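PDB 5GKE: endonuclease NucS from Thermococcus kodakarensis KOD1, which cuts DNA as an endonuclease that acts on mismatched DNA in the manner of a restriction enzyme, and is predicted to cleave single-stranded ends of branched DNA. Local coordinates for residues Ile66-Ser69 with Pro74-Trp77; Ser195-Leu200 with Asp206-Ile211; Val18-Ser23 with Val115-Ala120. The protein carries 1 engineered substitution. All blocks are in the same frame, centred on the assembly; numbering follows the deposited sequence.

Contact 1: Ile66-Ser69 with Pro74-Trp77; sequences IHQS and PVNW. With nucleotides of chain D.
The imidazole of His67 has Pro74 over one face: Pro74 CB stands 3.8 Å from the ring centroid and only 13° off the ring normal, a CH-pi contact, with CA of the same proline over the ring's rim. CB of His67 leaves the backbone in the direction away from Pro74, yet chi1 of -85° keeps CG beside the backbone N and brings the ring back over the proline. Its ND1 is hydrogen-bonded to Lys59 of the second subunit, which probably helps to set the rotation of the ring. The indole of Trp77 has the guanine of DG8 of chain D over one face, with CH2 of Trp77 3.4 Å from N7 of DG8, and the phosphate oxygen OP1 of that nucleotide in plane at its edge. Trp77 NE1 bonds to another phosphate of the DNA, and Arg72 of the second subunit makes a cation-pi contact with the indole.

These groups are carried by a beta hairpin, strands 64-67 and 76-78, in the antiparallel sheet of the PH-like N-terminal domain. Ile66 and Asn76 form a hydrogen-bonded pair, Ile66 N to Asn76 O at 2.9 Å and 166°; Ile66 O instead takes a weak bond from Val75 N, the residue before Asn76. Both side chains of the pair point to the same sheet face, where Ile66 CD1 lies 3.9 Å from Asn76 CB. Val75 sends CG1 to Ile66 CG2 at 3.8 Å and is crossed nearly at a right angle by Gln68, whose NE2 bonds to Asp122 of the second subunit. Beyond the pair, O6 of DG8 is gripped twice and almost straight, by Asn76 ND2 at 3.1 Å and by the backbone Trp77 N at 2.9 Å; Ser47 OG also bonds to Asn76 ND2, a second partner that probably helps to hold the amide toward the base.

Contact 2: Ser195-Leu200 with Asp206-Ile211; sequences SYVEIL and DKVRGI. With nucleotides of chain C.
Val197 and Leu200 are the helix residues that meet the strand, on Val208 and Gly210, while Tyr196 just ahead of them reaches the DNA. Its hydroxyl donates a hydrogen bond from OH to the phosphate oxygen OP1 of DA5 of chain C at 2.7 Å. OP1 lies at the ring's edge, near its plane. A weak bond links the same OH to Gln192, a residue of the magnesium site, which places the tyrosine between the DNA backbone and the surroundings of the metal.

One residue on, Val197 points at the strand and divides its two methyls between two partners. With chi1 at 164°, CG1 is anti to the backbone N and meets Val208 CG1 at 4.1 Å, the two side chains sliding past each other in opposite directions. CG2 instead presses onto the main chain, 3.6 Å from Gly210 CA, against the helix-facing side of this glycine's main chain.

The axes of helix segment 195-200 and strand segment 208-211 approach to 8.4 Å, with 170° between their directions, as expected of the beta-alpha-beta crossover 175-180, 187-204, 208-214 in this PDDEXK-type nuclease domain. The crossover joins two neighbouring parallel strands, and Val177 on the first of them touches both Val197 and Leu200.

Glu198 turns from the strand and forms salt bridges with Lys194 of its own chain and Lys194 of the second subunit. Leu200, a turn after Val197, brings CB within 4.0 Å of Val208 CG2, which also lies 3.9 Å from the Leu200 carbonyl oxygen. Arg209 points away from the helix, its guanidinium held by Glu147, Asp170 and Glu231.

Contact 3: Val18-Ser23 with Val115-Ala120; sequences VSLVNS and VSVFRA
Leu20 has chi1 at -83° and chi2 at -172°, which spread its two methyls over the strand: CD1 reaches Val115 CG1 at 3.7 Å and CD2 reaches Val117 CG2 at 3.6 Å. On the strand side, Val117 has CG1 anti to its backbone N (chi1 171°), and this rotation leaves CG2 facing the helix. There CG2 also comes within 3.3 Å of the Leu20 carbonyl oxygen, so the valine meets main chain as well as side chain. Val115 offers both branches, since its CG2 approaches Leu20 CB at 3.9 Å. Leu20 crosses each valine at a slant, and the two valines, with one residue, Ser116, between them, point to the same side.

The polar end of the contact is looser. Ser23 OG lies at the edge of the Arg119 guanidinium, near its plane and 3.7 Å from NH2, without a hydrogen bond. The guanidinium is instead paired through NE with Glu27, while NH1 bonds to Asp4 O and Thr7 OG1. Val117 CG1 lies over the centre of one face of the guanidinium, 3.7 Å from its plane.

Helix 14-27 thus packs against strand 111-118, which runs between strands 6-10 and 30-42 of the antiparallel sheet. Leu20 also touches Thr7 and Ile9, Val21 reaches Leu31, and on the helix's flank Val18 and Val21 contact strand 86-88.

From the N terminus, the chain first enters contact 3 through helix 14-27, and that contact closes a long loop when strand 111-118 returns to the helix. Contact 1 is nested inside this loop as a short hairpin with four residues between its segments; both reach the same antiparallel sheet, their centres about 20 Å apart. Contact 2 opens only after contact 3 has closed, in series with the other two. It closes a short connection of five residues between 195-200 and 206-211, tying a helix to the next strand in the C-terminal nuclease domain, about 44 Å, centre to centre, from contact 1 and about 56 Å from contact 3, across the chain's centre. All three touch the second subunit.

Contact 1: Ile66-Ser69 with Pro74-Trp77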
loop_
_atom_site.group_PDB
_atom_site.type_symbol
_atom_site.label_atom_id
_atom_site.label_comp_id
_atom_site.label_asym_id
_atom_site.label_seq_id
_atom_site.Cartn_x
_atom_site.Cartn_y
_atom_site.Cartn_z
ATOM N N ILE A 66 4.482 -7.456 11.672
ATOM C CA ILE A 66 5.621 -7.110 12.519
ATOM C C ILE A 66 5.968 -5.617 12.347
ATOM O O ILE A 66 6.274 -5.156 11.237
ATOM C CB ILE A 66 6.864 -7.965 12.198
ATOM C CG1 ILE A 66 6.600 -9.452 12.460
ATOM C CG2 ILE A 66 8.056 -7.495 13.021
ATOM C CD1 ILE A 66 6.142 -10.209 11.273
ATOM N N HIS A 67 5.921 -4.859 13.437
ATOM C CA HIS A 67 6.172 -3.418 13.361
ATOM C C HIS A 67 7.409 -3.023 14.130
ATOM O O HIS A 67 7.583 -3.417 15.286
ATOM C CB HIS A 67 4.994 -2.616 13.895
ATOM C CG HIS A 67 3.914 -2.360 12.894
ATOM N ND1 HIS A 67 4.007 -1.364 11.939
ATOM C CD2 HIS A 67 2.706 -2.938 12.718
ATOM C CE1 HIS A 67 2.906 -1.358 11.213
ATOM N NE2 HIS A 67 2.095 -2.302 11.661
ATOM N N GLN A 68 8.271 -2.249 13.478
ATOM C CA GLN A 68 9.363 -1.592 14.167
ATOM C C GLN A 68 8.855 -0.271 14.729
ATOM O O GLN A 68 7.690 0.075 14.528
ATOM C CB GLN A 68 10.530 -1.388 13.231
ATOM C CG GLN A 68 10.988 -2.680 12.655
ATOM C CD GLN A 68 12.179 -2.517 11.749
ATOM O OE1 GLN A 68 12.068 -1.966 10.648
ATOM N NE2 GLN A 68 13.332 -3.005 12.199
ATOM N N SER A 69 9.708 0.468 15.430
ATOM C CA SER A 69 9.245 1.706 16.071
ATOM C C SER A 69 9.186 2.869 15.074
ATOM O O SER A 69 8.789 3.976 15.418
ATOM C CB SER A 69 10.135 2.063 17.252
ATOM O OG SER A 69 11.491 1.891 16.892
ATOM N N PRO A 74 4.380 -2.127 8.247
ATOM C CA PRO A 74 5.105 -3.141 8.998
ATOM C C PRO A 74 6.358 -3.540 8.208
ATOM O O PRO A 74 6.333 -3.525 6.978
ATOM C CB PRO A 74 4.086 -4.276 9.092
ATOM C CG PRO A 74 3.328 -4.165 7.773
ATOM C CD PRO A 74 3.227 -2.683 7.509
ATOM N N VAL A 75 7.437 -3.880 8.889
ATOM C CA VAL A 75 8.647 -4.312 8.199
ATOM C C VAL A 75 8.480 -5.707 7.566
ATOM O O VAL A 75 9.076 -6.002 6.534
ATOM C CB VAL A 75 9.852 -4.303 9.163
ATOM C CG1 VAL A 75 9.568 -5.196 10.347
ATOM C CG2 VAL A 75 11.133 -4.742 8.453
ATOM N N ASN A 76 7.677 -6.562 8.196
ATOM C CA ASN A 76 7.319 -7.877 7.649
ATOM C C ASN A 76 5.848 -8.175 7.923
ATOM O O ASN A 76 5.252 -7.626 8.869
ATOM C CB ASN A 76 8.183 -8.995 8.231
ATOM C CG ASN A 76 9.568 -9.077 7.584
ATOM O OD1 ASN A 76 10.583 -8.834 8.228
ATOM N ND2 ASN A 76 9.604 -9.440 6.312
ATOM N N TRP A 77 5.240 -8.989 7.068
ATOM C CA TRP A 77 3.825 -9.299 7.240
ATOM C C TRP A 77 3.401 -10.529 6.469
ATOM O O TRP A 77 4.107 -11.000 5.583
ATOM C CB TRP A 77 2.940 -8.122 6.801
ATOM C CG TRP A 77 2.970 -7.948 5.306
ATOM C CD1 TRP A 77 2.068 -8.428 4.401
ATOM C CD2 TRP A 77 3.976 -7.285 4.552
ATOM N NE1 TRP A 77 2.449 -8.098 3.130
ATOM C CE2 TRP A 77 3.630 -7.396 3.193
ATOM C CE3 TRP A 77 5.151 -6.602 4.892
ATOM C CZ2 TRP A 77 4.395 -6.848 2.175
ATOM C CZ3 TRP A 77 5.918 -6.057 3.878
ATOM C CH2 TRP A 77 5.538 -6.185 2.535
ATOM P P DG D 8 8.547 -4.986 -1.133
ATOM O OP1 DG D 8 8.268 -4.640 0.285
ATOM O OP2 DG D 8 9.853 -4.599 -1.720
ATOM O "O5'" DG D 8 8.378 -6.564 -1.275
ATOM C "C5'" DG D 8 8.531 -7.191 -2.531
ATOM C "C4'" DG D 8 7.490 -8.271 -2.717
ATOM O "O4'" DG D 8 7.604 -9.220 -1.636
ATOM C "C3'" DG D 8 6.043 -7.781 -2.692
ATOM O "O3'" DG D 8 5.249 -8.558 -3.559
ATOM C "C2'" DG D 8 5.629 -7.984 -1.242
ATOM C "C1'" DG D 8 6.408 -9.237 -0.873
ATOM N N9 DG D 8 6.762 -9.269 0.536
ATOM C C8 DG D 8 7.748 -8.539 1.151
ATOM N N7 DG D 8 7.829 -8.752 2.429
ATOM C C5 DG D 8 6.826 -9.679 2.680
ATOM C C6 DG D 8 6.439 -10.286 3.892
ATOM O O6 DG D 8 6.918 -10.113 5.020
ATOM N N1 DG D 8 5.377 -11.167 3.712
ATOM C C2 DG D 8 4.764 -11.430 2.506
ATOM N N2 DG D 8 3.762 -12.316 2.532
ATOM N N3 DG D 8 5.118 -10.865 1.359
ATOM C C4 DG D 8 6.154 -10.001 1.524
#

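Contact 2: Ser195-Leu200 with Asp206-Ile211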
loop_
_atom_site.group_PDB
_atom_site.type_symbol
_atom_site.label_atom_id
_atom_site.label_comp_id
_atom_site.label_asym_id
_atom_site.label_seq_id
_atom_site.Cartn_x
_atom_site.Cartn_y
_atom_site.Cartn_z
ATOM N N SER A 195 -4.188 5.585 -23.626
ATOM C CA SER A 195 -4.407 4.200 -23.985
ATOM C C SER A 195 -5.878 3.919 -24.331
ATOM O O SER A 195 -6.179 3.196 -25.291
ATOM C CB SER A 195 -3.941 3.296 -22.844
ATOM O OG SER A 195 -3.953 1.938 -23.219
ATOM N N TYR A 196 -6.799 4.499 -23.568
ATOM C CA TYR A 196 -8.212 4.202 -23.793
ATOM C C TYR A 196 -8.687 4.890 -25.057
ATOM O O TYR A 196 -9.420 4.311 -25.858
ATOM C CB TYR A 196 -9.069 4.634 -22.608
ATOM C CG TYR A 196 -8.669 3.981 -21.313
ATOM C CD1 TYR A 196 -8.195 2.666 -21.286
ATOM C CD2 TYR A 196 -8.759 4.682 -20.105
ATOM C CE1 TYR A 196 -7.820 2.070 -20.094
ATOM C CE2 TYR A 196 -8.395 4.092 -18.901
ATOM C CZ TYR A 196 -7.921 2.798 -18.903
ATOM O OH TYR A 196 -7.559 2.230 -17.712
ATOM N N VAL A 197 -8.261 6.134 -25.225
ATOM C CA VAL A 197 -8.662 6.918 -26.370
ATOM C C VAL A 197 -8.235 6.228 -27.667
ATOM O O VAL A 197 -9.012 6.153 -28.616
ATOM C CB VAL A 197 -8.077 8.324 -26.307
ATOM C CG1 VAL A 197 -8.164 9.006 -27.678
ATOM C CG2 VAL A 197 -8.796 9.132 -25.247
ATOM N N GLU A 198 -7.015 5.701 -27.687
ATOM C CA GLU A 198 -6.500 5.049 -28.878
ATOM C C GLU A 198 -7.312 3.810 -29.206
ATOM O O GLU A 198 -7.672 3.582 -30.359
ATOM C CB GLU A 198 -5.021 4.682 -28.709
ATOM C CG GLU A 198 -4.094 5.864 -28.849
ATOM C CD GLU A 198 -2.649 5.540 -28.508
ATOM O OE1 GLU A 198 -2.320 4.345 -28.300
ATOM O OE2 GLU A 198 -1.844 6.496 -28.443
ATOM N N ILE A 199 -7.605 3.009 -28.192
ATOM C CA ILE A 199 -8.371 1.795 -28.413
ATOM C C ILE A 199 -9.755 2.139 -28.947
ATOM O O ILE A 199 -10.261 1.474 -29.855
ATOM C CB ILE A 199 -8.480 0.968 -27.131
ATOM C CG1 ILE A 199 -7.133 0.307 -26.839
ATOM C CG2 ILE A 199 -9.562 -0.094 -27.257
ATOM C CD1 ILE A 199 -7.040 -0.264 -25.460
ATOM N N LEU A 200 -10.345 3.204 -28.416
ATOM C CA LEU A 200 -11.661 3.634 -28.867
ATOM C C LEU A 200 -11.608 4.250 -30.262
ATOM O O LEU A 200 -12.557 4.127 -31.019
ATOM C CB LEU A 200 -12.280 4.620 -27.882
ATOM C CG LEU A 200 -12.869 3.952 -26.636
ATOM C CD1 LEU A 200 -13.183 4.993 -25.623
ATOM C CD2 LEU A 200 -14.125 3.169 -26.955
ATOM N N ASP A 206 -11.587 9.370 -35.586
ATOM C CA ASP A 206 -11.207 10.665 -35.003
ATOM C C ASP A 206 -12.251 11.251 -34.031
ATOM O O ASP A 206 -12.010 12.274 -33.382
ATOM C CB ASP A 206 -10.924 11.666 -36.125
ATOM C CG ASP A 206 -10.421 13.006 -35.608
ATOM O OD1 ASP A 206 -9.626 13.017 -34.637
ATOM O OD2 ASP A 206 -10.828 14.050 -36.165
ATOM N N LYS A 207 -13.385 10.571 -33.895
ATOM C CA LYS A 207 -14.542 11.075 -33.151
ATOM C C LYS A 207 -14.461 10.861 -31.629
ATOM O O LYS A 207 -15.485 10.886 -30.946
ATOM C CB LYS A 207 -15.831 10.443 -33.687
ATOM C CG LYS A 207 -16.227 10.952 -35.077
ATOM C CD LYS A 207 -16.663 12.421 -35.043
ATOM C CE LYS A 207 -17.998 12.648 -35.751
ATOM N NZ LYS A 207 -18.862 13.670 -35.083
ATOM N N VAL A 208 -13.274 10.539 -31.124
ATOM C CA VAL A 208 -13.078 10.329 -29.693
ATOM C C VAL A 208 -12.329 11.482 -29.009
ATOM O O VAL A 208 -11.298 11.944 -29.492
ATOM C CB VAL A 208 -12.328 9.021 -29.452
ATOM C CG1 VAL A 208 -12.228 8.732 -27.974
ATOM C CG2 VAL A 208 -13.055 7.883 -30.151
ATOM N N ARG A 209 -12.881 11.957 -27.895
ATOM C CA ARG A 209 -12.204 12.915 -27.015
ATOM C C ARG A 209 -11.806 12.250 -25.698
ATOM O O ARG A 209 -12.592 11.479 -25.146
ATOM C CB ARG A 209 -13.098 14.105 -26.710
ATOM C CG ARG A 209 -13.365 15.029 -27.867
ATOM C CD ARG A 209 -14.519 15.948 -27.522
ATOM N NE ARG A 209 -14.208 16.829 -26.399
ATOM C CZ ARG A 209 -15.122 17.401 -25.625
ATOM N NH1 ARG A 209 -16.402 17.147 -25.839
ATOM N NH2 ARG A 209 -14.761 18.204 -24.624
ATOM N N GLY A 210 -10.567 12.459 -25.249
ATOM C CA GLY A 210 -10.184 12.123 -23.886
ATOM C C GLY A 210 -10.204 13.301 -22.934
ATOM O O GLY A 210 -9.734 14.393 -23.266
ATOM N N ILE A 211 -10.641 13.072 -21.705
ATOM C CA ILE A 211 -10.628 14.148 -20.728
ATOM C C ILE A 211 -10.107 13.639 -19.400
ATOM O O ILE A 211 -10.638 12.680 -18.840
ATOM C CB ILE A 211 -12.015 14.761 -20.505
ATOM C CG1 ILE A 211 -12.643 15.205 -21.822
ATOM C CG2 ILE A 211 -11.921 15.932 -19.535
ATOM C CD1 ILE A 211 -13.902 16.031 -21.628
ATOM P P DA C 5 -6.786 -1.239 -16.409
ATOM O OP1 DA C 5 -7.512 -0.473 -17.445
ATOM O OP2 DA C 5 -5.334 -1.532 -16.501
ATOM O "O5'" DA C 5 -7.072 -0.497 -15.024
ATOM C "C5'" DA C 5 -8.389 -0.090 -14.712
ATOM C "C4'" DA C 5 -8.462 0.419 -13.291
ATOM O "O4'" DA C 5 -8.244 -0.682 -12.365
ATOM C "C3'" DA C 5 -7.423 1.491 -12.943
ATOM O "O3'" DA C 5 -8.069 2.556 -12.252
ATOM C "C2'" DA C 5 -6.429 0.733 -12.060
ATOM C "C1'" DA C 5 -7.340 -0.264 -11.377
ATOM N N9 DA C 5 -6.630 -1.415 -10.836
ATOM C C8 DA C 5 -5.615 -2.117 -11.427
ATOM N N7 DA C 5 -5.146 -3.093 -10.685
ATOM C C5 DA C 5 -5.896 -3.014 -9.519
ATOM C C6 DA C 5 -5.887 -3.766 -8.324
ATOM N N6 DA C 5 -5.064 -4.796 -8.103
ATOM N N1 DA C 5 -6.762 -3.419 -7.362
ATOM C C2 DA C 5 -7.589 -2.390 -7.579
ATOM N N3 DA C 5 -7.694 -1.611 -8.653
ATOM C C4 DA C 5 -6.810 -1.981 -9.596
#

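Contact 3: Val18-Ser23 with Val115-Ala120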
loop_
_atom_site.group_PDB
_atom_site.type_symbol
_atom_site.label_atom_id
_atom_site.label_comp_id
_atom_site.label_asym_id
_atom_site.label_seq_id
_atom_site.Cartn_x
_atom_site.Cartn_y
_atom_site.Cartn_z
ATOM N N VAL A 18 2.773 -20.191 25.119
ATOM C CA VAL A 18 2.044 -21.179 24.325
ATOM C C VAL A 18 0.555 -21.121 24.590
ATOM O O VAL A 18 -0.271 -21.090 23.663
ATOM C CB VAL A 18 2.551 -22.607 24.616
ATOM C CG1 VAL A 18 1.668 -23.642 23.931
ATOM C CG2 VAL A 18 3.999 -22.753 24.170
ATOM N N SER A 19 0.220 -21.088 25.872
ATOM C CA SER A 19 -1.163 -21.057 26.310
ATOM C C SER A 19 -1.941 -19.886 25.706
ATOM O O SER A 19 -3.045 -20.070 25.184
ATOM C CB SER A 19 -1.215 -21.004 27.847
ATOM O OG SER A 19 -2.551 -20.859 28.299
ATOM N N LEU A 20 -1.360 -18.688 25.765
ATOM C CA LEU A 20 -2.033 -17.487 25.250
ATOM C C LEU A 20 -2.113 -17.433 23.744
ATOM O O LEU A 20 -3.150 -17.073 23.188
ATOM C CB LEU A 20 -1.338 -16.231 25.741
ATOM C CG LEU A 20 -1.787 -15.827 27.148
ATOM C CD1 LEU A 20 -1.229 -14.461 27.526
ATOM C CD2 LEU A 20 -3.288 -15.808 27.188
ATOM N N VAL A 21 -1.021 -17.772 23.071
ATOM C CA VAL A 21 -1.073 -17.840 21.618
ATOM C C VAL A 21 -2.195 -18.778 21.190
ATOM O O VAL A 21 -3.079 -18.388 20.420
ATOM C CB VAL A 21 0.241 -18.312 21.025
ATOM C CG1 VAL A 21 0.079 -18.493 19.548
ATOM C CG2 VAL A 21 1.352 -17.300 21.342
ATOM N N ASN A 22 -2.178 -19.994 21.738
ATOM C CA ASN A 22 -3.170 -21.014 21.405
ATOM C C ASN A 22 -4.574 -20.496 21.595
ATOM O O ASN A 22 -5.421 -20.569 20.695
ATOM C CB ASN A 22 -2.983 -22.258 22.269
ATOM C CG ASN A 22 -1.735 -23.042 21.914
ATOM O OD1 ASN A 22 -1.171 -22.898 20.819
ATOM N ND2 ASN A 22 -1.295 -23.888 22.846
ATOM N N SER A 23 -4.801 -19.963 22.785
ATOM C CA SER A 23 -6.093 -19.428 23.155
ATOM C C SER A 23 -6.547 -18.340 22.187
ATOM O O SER A 23 -7.709 -18.316 21.763
ATOM C CB SER A 23 -6.036 -18.885 24.576
ATOM O OG SER A 23 -7.211 -18.141 24.843
ATOM N N VAL A 115 2.934 -10.750 26.134
ATOM C CA VAL A 115 1.992 -11.398 25.236
ATOM C C VAL A 115 0.593 -11.040 25.710
ATOM O O VAL A 115 0.339 -10.943 26.903
ATOM C CB VAL A 115 2.187 -12.935 25.190
ATOM C CG1 VAL A 115 2.193 -13.525 26.586
ATOM C CG2 VAL A 115 1.104 -13.581 24.358
ATOM N N SER A 116 -0.319 -10.824 24.778
ATOM C CA SER A 116 -1.656 -10.403 25.149
ATOM C C SER A 116 -2.694 -10.956 24.204
ATOM O O SER A 116 -2.450 -11.136 23.001
ATOM C CB SER A 116 -1.757 -8.874 25.178
ATOM O OG SER A 116 -1.630 -8.345 23.862
ATOM N N VAL A 117 -3.862 -11.219 24.764
ATOM C CA VAL A 117 -4.978 -11.704 23.989
ATOM C C VAL A 117 -6.089 -10.695 24.116
ATOM O O VAL A 117 -6.509 -10.354 25.222
ATOM C CB VAL A 117 -5.440 -13.092 24.462
ATOM C CG1 VAL A 117 -6.742 -13.480 23.796
ATOM C CG2 VAL A 117 -4.369 -14.114 24.178
ATOM N N PHE A 118 -6.554 -10.200 22.979
ATOM C CA PHE A 118 -7.558 -9.162 22.974
ATOM C C PHE A 118 -8.775 -9.693 22.241
ATOM O O PHE A 118 -8.758 -9.839 21.023
ATOM C CB PHE A 118 -6.991 -7.894 22.318
ATOM C CG PHE A 118 -7.962 -6.734 22.232
ATOM C CD1 PHE A 118 -9.049 -6.639 23.074
ATOM C CD2 PHE A 118 -7.766 -5.730 21.294
ATOM C CE1 PHE A 118 -9.919 -5.565 22.976
ATOM C CE2 PHE A 118 -8.631 -4.665 21.201
ATOM C CZ PHE A 118 -9.704 -4.580 22.040
ATOM N N ARG A 119 -9.855 -9.943 22.971
ATOM C CA ARG A 119 -11.007 -10.513 22.315
ATOM C C ARG A 119 -11.833 -9.334 21.894
ATOM O O ARG A 119 -12.709 -8.881 22.619
ATOM C CB ARG A 119 -11.769 -11.449 23.276
ATOM C CG ARG A 119 -10.814 -12.233 24.185
ATOM C CD ARG A 119 -11.448 -13.142 25.250
ATOM N NE ARG A 119 -10.524 -14.240 25.566
ATOM C CZ ARG A 119 -9.433 -14.136 26.331
ATOM N NH1 ARG A 119 -9.126 -12.984 26.919
ATOM N NH2 ARG A 119 -8.647 -15.198 26.525
ATOM N N ALA A 120 -11.645 -8.915 20.653
ATOM C CA ALA A 120 -12.142 -7.608 20.267
ATOM C C ALA A 120 -13.471 -7.784 19.606
ATOM O O ALA A 120 -13.677 -8.725 18.854
ATOM C CB ALA A 120 -11.164 -6.890 19.351
#